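Local coordinates for protein putative cytochrome C (Sinorhizobium meliloti, PDB 4PWA) that probably carries electrons through a covalently bound heme c, as a c-type cytochrome linked to bacterial sulfite oxidation, at residues C24-D29 with N39-K44. Sequence-based numbering, arbitrary orientation.
With HEC (heme c), chain E.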
ATOM      1  N   CYS A  24       6.856  -7.143   0.375  1.00 23.16           N
ATOM      2  CA  CYS A  24       7.878  -6.093   0.410  1.00 23.13           C
ATOM      3  C   CYS A  24       8.262  -5.603  -1.002  1.00 22.11           C
ATOM      4  O   CYS A  24       8.686  -4.455  -1.183  1.00 22.08           O
ATOM      5  CB  CYS A  24       9.129  -6.589   1.156  1.00 23.16           C
ATOM      6  SG  CYS A  24       9.075  -6.702   3.027  1.00 25.86           S
ATOM      7  N   HIS A  25       8.106  -6.455  -2.010  1.00 21.59           N
ATOM      8  CA  HIS A  25       8.624  -6.155  -3.351  1.00 21.26           C
ATOM      9  C   HIS A  25       7.564  -6.118  -4.436  1.00 21.36           C
ATOM     10  O   HIS A  25       6.574  -6.858  -4.378  1.00 21.65           O
ATOM     11  CB  HIS A  25       9.636  -7.222  -3.747  1.00 21.28           C
ATOM     12  CG  HIS A  25      10.938  -7.103  -3.035  1.00 21.39           C
ATOM     13  ND1 HIS A  25      11.905  -6.196  -3.410  1.00 20.31           N
ATOM     14  CD2 HIS A  25      11.439  -7.782  -1.978  1.00 21.43           C
ATOM     15  CE1 HIS A  25      12.949  -6.327  -2.617  1.00 21.99           C
ATOM     16  NE2 HIS A  25      12.693  -7.284  -1.739  1.00 22.51           N
ATOM     17  N   THR A  26       7.799  -5.278  -5.440  1.00 21.50           N
ATOM     18  CA  THR A  26       6.972  -5.247  -6.639  1.00 21.79           C
ATOM     19  C   THR A  26       7.578  -6.173  -7.699  1.00 21.86           C
ATOM     20  O   THR A  26       8.778  -6.120  -7.967  1.00 21.27           O
ATOM     21  CB  THR A  26       6.822  -3.828  -7.198  1.00 22.44           C
ATOM     22  OG1 THR A  26       6.062  -3.041  -6.279  1.00 23.50           O
ATOM     23  CG2 THR A  26       6.098  -3.828  -8.561  1.00 22.39           C
ATOM     24  N   LEU A  27       6.726  -7.021  -8.272  1.00 22.02           N
ATOM     25  CA  LEU A  27       7.093  -7.927  -9.341  1.00 22.24           C
ATOM     26  C   LEU A  27       5.842  -8.296 -10.134  1.00 22.91           C
ATOM     27  O   LEU A  27       5.001  -9.051  -9.670  1.00 23.16           O
ATOM     28  CB  LEU A  27       7.762  -9.186  -8.766  1.00 22.07           C
ATOM     29  CG  LEU A  27       8.340 -10.160  -9.797  1.00 22.38           C
ATOM     30  CD1 LEU A  27       9.621  -9.583 -10.386  1.00 20.14           C
ATOM     31  CD2 LEU A  27       8.565 -11.547  -9.187  1.00 22.46           C
ATOM     32  N   ALA A  28       5.739  -7.769 -11.346  1.00 23.91           N
ATOM     33  CA  ALA A  28       4.541  -7.889 -12.159  1.00 24.75           C
ATOM     34  C   ALA A  28       4.092  -9.331 -12.394  1.00 25.32           C
ATOM     35  O   ALA A  28       2.917  -9.630 -12.277  1.00 26.26           O
ATOM     36  CB  ALA A  28       4.742  -7.161 -13.494  1.00 25.63           C
ATOM     37  N   ASP A  29       5.018 -10.236 -12.685  1.00 25.70           N
ATOM     38  CA  ASP A  29       4.644 -11.611 -13.022  1.00 26.79           C
ATOM     39  C   ASP A  29       3.822 -12.227 -11.897  1.00 26.54           C
ATOM     40  O   ASP A  29       2.887 -12.971 -12.147  1.00 27.36           O
ATOM     41  CB  ASP A  29       5.874 -12.458 -13.318  1.00 26.60           C
ATOM     42  CG  ASP A  29       5.530 -13.903 -13.652  1.00 29.52           C
ATOM     43  OD1 ASP A  29       5.345 -14.715 -12.711  1.00 30.37           O
ATOM     44  OD2 ASP A  29       5.470 -14.251 -14.852  1.00 31.44           O
ATOM     45  N   ASN A  39      11.640  -2.101  -6.450  1.00 23.85           N
ATOM     46  CA  ASN A  39      10.854  -2.733  -7.486  1.00 23.45           C
ATOM     47  C   ASN A  39      11.774  -3.668  -8.236  1.00 22.97           C
ATOM     48  O   ASN A  39      12.745  -3.223  -8.824  1.00 22.94           O
ATOM     49  CB  ASN A  39      10.259  -1.672  -8.425  1.00 23.99           C
ATOM     50  CG  ASN A  39       9.376  -2.264  -9.493  1.00 24.20           C
ATOM     51  OD1 ASN A  39       9.473  -3.443  -9.808  1.00 25.50           O
ATOM     52  ND2 ASN A  39       8.510  -1.445 -10.066  1.00 24.77           N
ATOM     53  N   LEU A  40      11.489  -4.966  -8.181  1.00 22.74           N
ATOM     54  CA  LEU A  40      12.345  -5.958  -8.828  1.00 23.33           C
ATOM     55  C   LEU A  40      12.207  -5.936 -10.351  1.00 24.50           C
ATOM     56  O   LEU A  40      13.104  -6.391 -11.066  1.00 25.43           O
ATOM     57  CB  LEU A  40      12.089  -7.361  -8.262  1.00 22.73           C
ATOM     58  CG  LEU A  40      12.400  -7.545  -6.760  1.00 22.34           C
ATOM     59  CD1 LEU A  40      12.044  -8.948  -6.288  1.00 19.88           C
ATOM     60  CD2 LEU A  40      13.887  -7.208  -6.415  1.00 20.50           C
ATOM     61  N   ASP A  41      11.102  -5.399 -10.854  1.00 25.38           N
ATOM     62  CA  ASP A  41      10.956  -5.174 -12.301  1.00 27.45           C
ATOM     63  C   ASP A  41      11.880  -4.052 -12.774  1.00 28.30           C
ATOM     64  O   ASP A  41      12.230  -3.981 -13.958  1.00 29.67           O
ATOM     65  CB  ASP A  41       9.513  -4.842 -12.669  1.00 27.72           C
ATOM     66  CG  ASP A  41       8.553  -6.003 -12.412  1.00 29.95           C
ATOM     67  OD1 ASP A  41       8.933  -7.184 -12.630  1.00 31.87           O
ATOM     68  OD2 ASP A  41       7.394  -5.729 -12.011  1.00 34.09           O
ATOM     69  N   GLU A  42      12.272  -3.184 -11.843  1.00 27.72           N
ATOM     70  CA  GLU A  42      13.218  -2.113 -12.120  1.00 28.70           C
ATOM     71  C   GLU A  42      14.657  -2.586 -11.928  1.00 29.06           C
ATOM     72  O   GLU A  42      15.520  -2.305 -12.736  1.00 30.25           O
ATOM     73  CB  GLU A  42      12.924  -0.917 -11.206  1.00 28.25           C
ATOM     74  CG  GLU A  42      13.901   0.247 -11.307  1.00 29.57           C
ATOM     75  CD  GLU A  42      13.877   0.980 -12.638  1.00 31.10           C
ATOM     76  OE1 GLU A  42      13.081   0.630 -13.551  1.00 30.60           O
ATOM     77  OE2 GLU A  42      14.686   1.928 -12.762  1.00 32.46           O
ATOM     78  N   LEU A  43      14.908  -3.293 -10.842  1.00 28.56           N
ATOM     79  CA  LEU A  43      16.249  -3.773 -10.537  1.00 29.47           C
ATOM     80  C   LEU A  43      16.723  -4.789 -11.589  1.00 30.10           C
ATOM     81  O   LEU A  43      17.840  -4.682 -12.097  1.00 31.08           O
ATOM     82  CB  LEU A  43      16.262  -4.383  -9.136  1.00 29.00           C
ATOM     83  CG  LEU A  43      17.495  -4.196  -8.263  1.00 30.92           C
ATOM     84  CD1 LEU A  43      17.878  -2.727  -8.175  1.00 32.94           C
ATOM     85  CD2 LEU A  43      17.217  -4.793  -6.869  1.00 27.90           C
ATOM     86  N   LYS A  44      15.844  -5.724 -11.950  1.00 29.58           N
ATOM     87  CA  LYS A  44      16.152  -6.800 -12.902  1.00 30.76           C
ATOM     88  C   LYS A  44      17.467  -7.496 -12.546  1.00 31.24           C
ATOM     89  O   LYS A  44      18.390  -7.539 -13.355  1.00 32.47           O
ATOM     90  CB  LYS A  44      16.199  -6.290 -14.362  1.00 32.24           C
ATOM     91  CG  LYS A  44      14.886  -5.673 -14.883  1.00 33.25           C
ATOM     92  CD  LYS A  44      14.855  -5.556 -16.425  1.00 35.83           C
ATOM     93  CE  LYS A  44      14.552  -4.128 -16.914  1.00 37.75           C
ATOM     94  NZ  LYS A  44      13.154  -3.582 -16.596  1.00 38.85           N
TER
HETATM   95 FE   HEC E 201      14.051  -8.138  -0.519  1.00 19.58          FE
HETATM   96  CHA HEC E 201      16.573  -6.000  -1.342  1.00 19.97           C
HETATM   97  CHB HEC E 201      14.698 -10.034  -3.222  1.00 20.25           C
HETATM   98  CHC HEC E 201      11.889 -10.478   0.664  1.00 21.15           C
HETATM   99  CHD HEC E 201      12.835  -5.919   1.742  1.00 20.93           C
HETATM  100  NA  HEC E 201      15.409  -8.064  -1.970  1.00 19.81           N
HETATM  101  C1A HEC E 201      16.324  -7.056  -2.182  1.00 20.40           C
HETATM  102  C2A HEC E 201      17.012  -7.319  -3.432  1.00 21.45           C
HETATM  103  C3A HEC E 201      16.493  -8.419  -3.966  1.00 20.25           C
HETATM  104  C4A HEC E 201      15.461  -8.904  -3.059  1.00 20.67           C
HETATM  105  CMA HEC E 201      16.916  -9.047  -5.302  1.00 19.21           C
HETATM  106  CAA HEC E 201      18.135  -6.446  -4.029  1.00 21.69           C
HETATM  107  CBA HEC E 201      19.408  -6.758  -3.258  1.00 23.18           C
HETATM  108  CGA HEC E 201      20.603  -6.059  -3.859  1.00 25.31           C
HETATM  109  O1A HEC E 201      21.592  -6.766  -4.179  1.00 25.75           O
HETATM  110  O2A HEC E 201      20.581  -4.805  -4.026  1.00 26.75           O
HETATM  111  NB  HEC E 201      13.428  -9.898  -1.153  1.00 19.86           N
HETATM  112  C1B HEC E 201      13.861 -10.562  -2.274  1.00 20.13           C
HETATM  113  C2B HEC E 201      13.338 -11.909  -2.234  1.00 20.21           C
HETATM  114  C3B HEC E 201      12.534 -12.009  -1.189  1.00 20.58           C
HETATM  115  C4B HEC E 201      12.599 -10.764  -0.468  1.00 21.13           C
HETATM  116  CMB HEC E 201      13.494 -12.988  -3.327  1.00 20.61           C
HETATM  117  CAB HEC E 201      11.734 -13.257  -0.757  1.00 20.18           C
HETATM  118  CBB HEC E 201      12.647 -14.398  -0.281  1.00 21.28           C
HETATM  119  NC  HEC E 201      12.605  -8.166   0.900  1.00 19.21           N
HETATM  120  C1C HEC E 201      11.855  -9.253   1.287  1.00 20.68           C
HETATM  121  C2C HEC E 201      11.273  -9.009   2.591  1.00 18.90           C
HETATM  122  C3C HEC E 201      11.341  -7.678   2.774  1.00 19.89           C
HETATM  123  C4C HEC E 201      12.296  -7.175   1.783  1.00 20.72           C
HETATM  124  CMC HEC E 201      10.143  -9.919   3.104  1.00 16.82           C
HETATM  125  CAC HEC E 201      10.736  -6.771   3.892  1.00 19.42           C
HETATM  126  CBC HEC E 201      10.159  -7.301   5.222  1.00 18.48           C
HETATM  127  ND  HEC E 201      14.617  -6.263   0.090  1.00 19.35           N
HETATM  128  C1D HEC E 201      13.959  -5.530   1.063  1.00 19.83           C
HETATM  129  C2D HEC E 201      14.629  -4.270   1.278  1.00 17.51           C
HETATM  130  C3D HEC E 201      15.808  -4.281   0.320  1.00 18.77           C
HETATM  131  C4D HEC E 201      15.710  -5.547  -0.382  1.00 19.84           C
HETATM  132  CMD HEC E 201      14.224  -3.153   2.258  1.00 17.12           C
HETATM  133  CAD HEC E 201      16.858  -3.161   0.133  1.00 19.51           C
HETATM  134  CBD HEC E 201      18.175  -3.604   0.744  1.00 19.14           C
HETATM  135  CGD HEC E 201      19.127  -2.436   0.798  1.00 21.12           C
HETATM  136  O1D HEC E 201      19.729  -2.118  -0.262  1.00 20.71           O
HETATM  137  O2D HEC E 201      19.293  -1.845   1.907  1.00 22.81           O
HETATM  138  O   HOH W   1       7.778  -9.614 -13.206  1.00 23.27           O
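L40 leans its isobutyl end obliquely against the imidazole of H25: CG lies 3.6 Å from ND1, and CD1 makes an off-centre CH-pi contact, 4.2 Å from the ring centroid. The other methyl, CD2, meets the heme methyl CMA at 3.7 Å, at the porphyrin rim. On the backbone, L40 N donates to T26 O (3.0 Å) in the carbonyl plane, while the carboxylate of D41 takes A28 N on the syn lone pair of OD2 (2.7 Å, 151° at the hydrogen). Its other oxygen, OD1, is joined through a water to D29 N and also accepts from G84 N. Holding CG anti to the backbone N (chi1 -173°) turns the L27 side chain so that CD1 reaches L40 CB and D41 OD1. This is the proximal side of a class I c-type cytochrome fold, where the CXXCH motif ends in C24, thioether-bonded to heme CAC, and H25, whose NE2 binds iron trans to M61. Further out, P38 O accepts from H25 ND1 and helps fix the ring's rotation. N39 N-caps helix 40-43, its OD1 accepting from D41 N at 2.8 Å and weakly from E42 N, while its amide rests on the CB and CG2 of T26. With an alanine in place of N39, D41 N is likely to lose its capping acceptor and T26 CG2 part of its cover. F13 of helix 4-16 and V79 of helix 69-82 pack against L40.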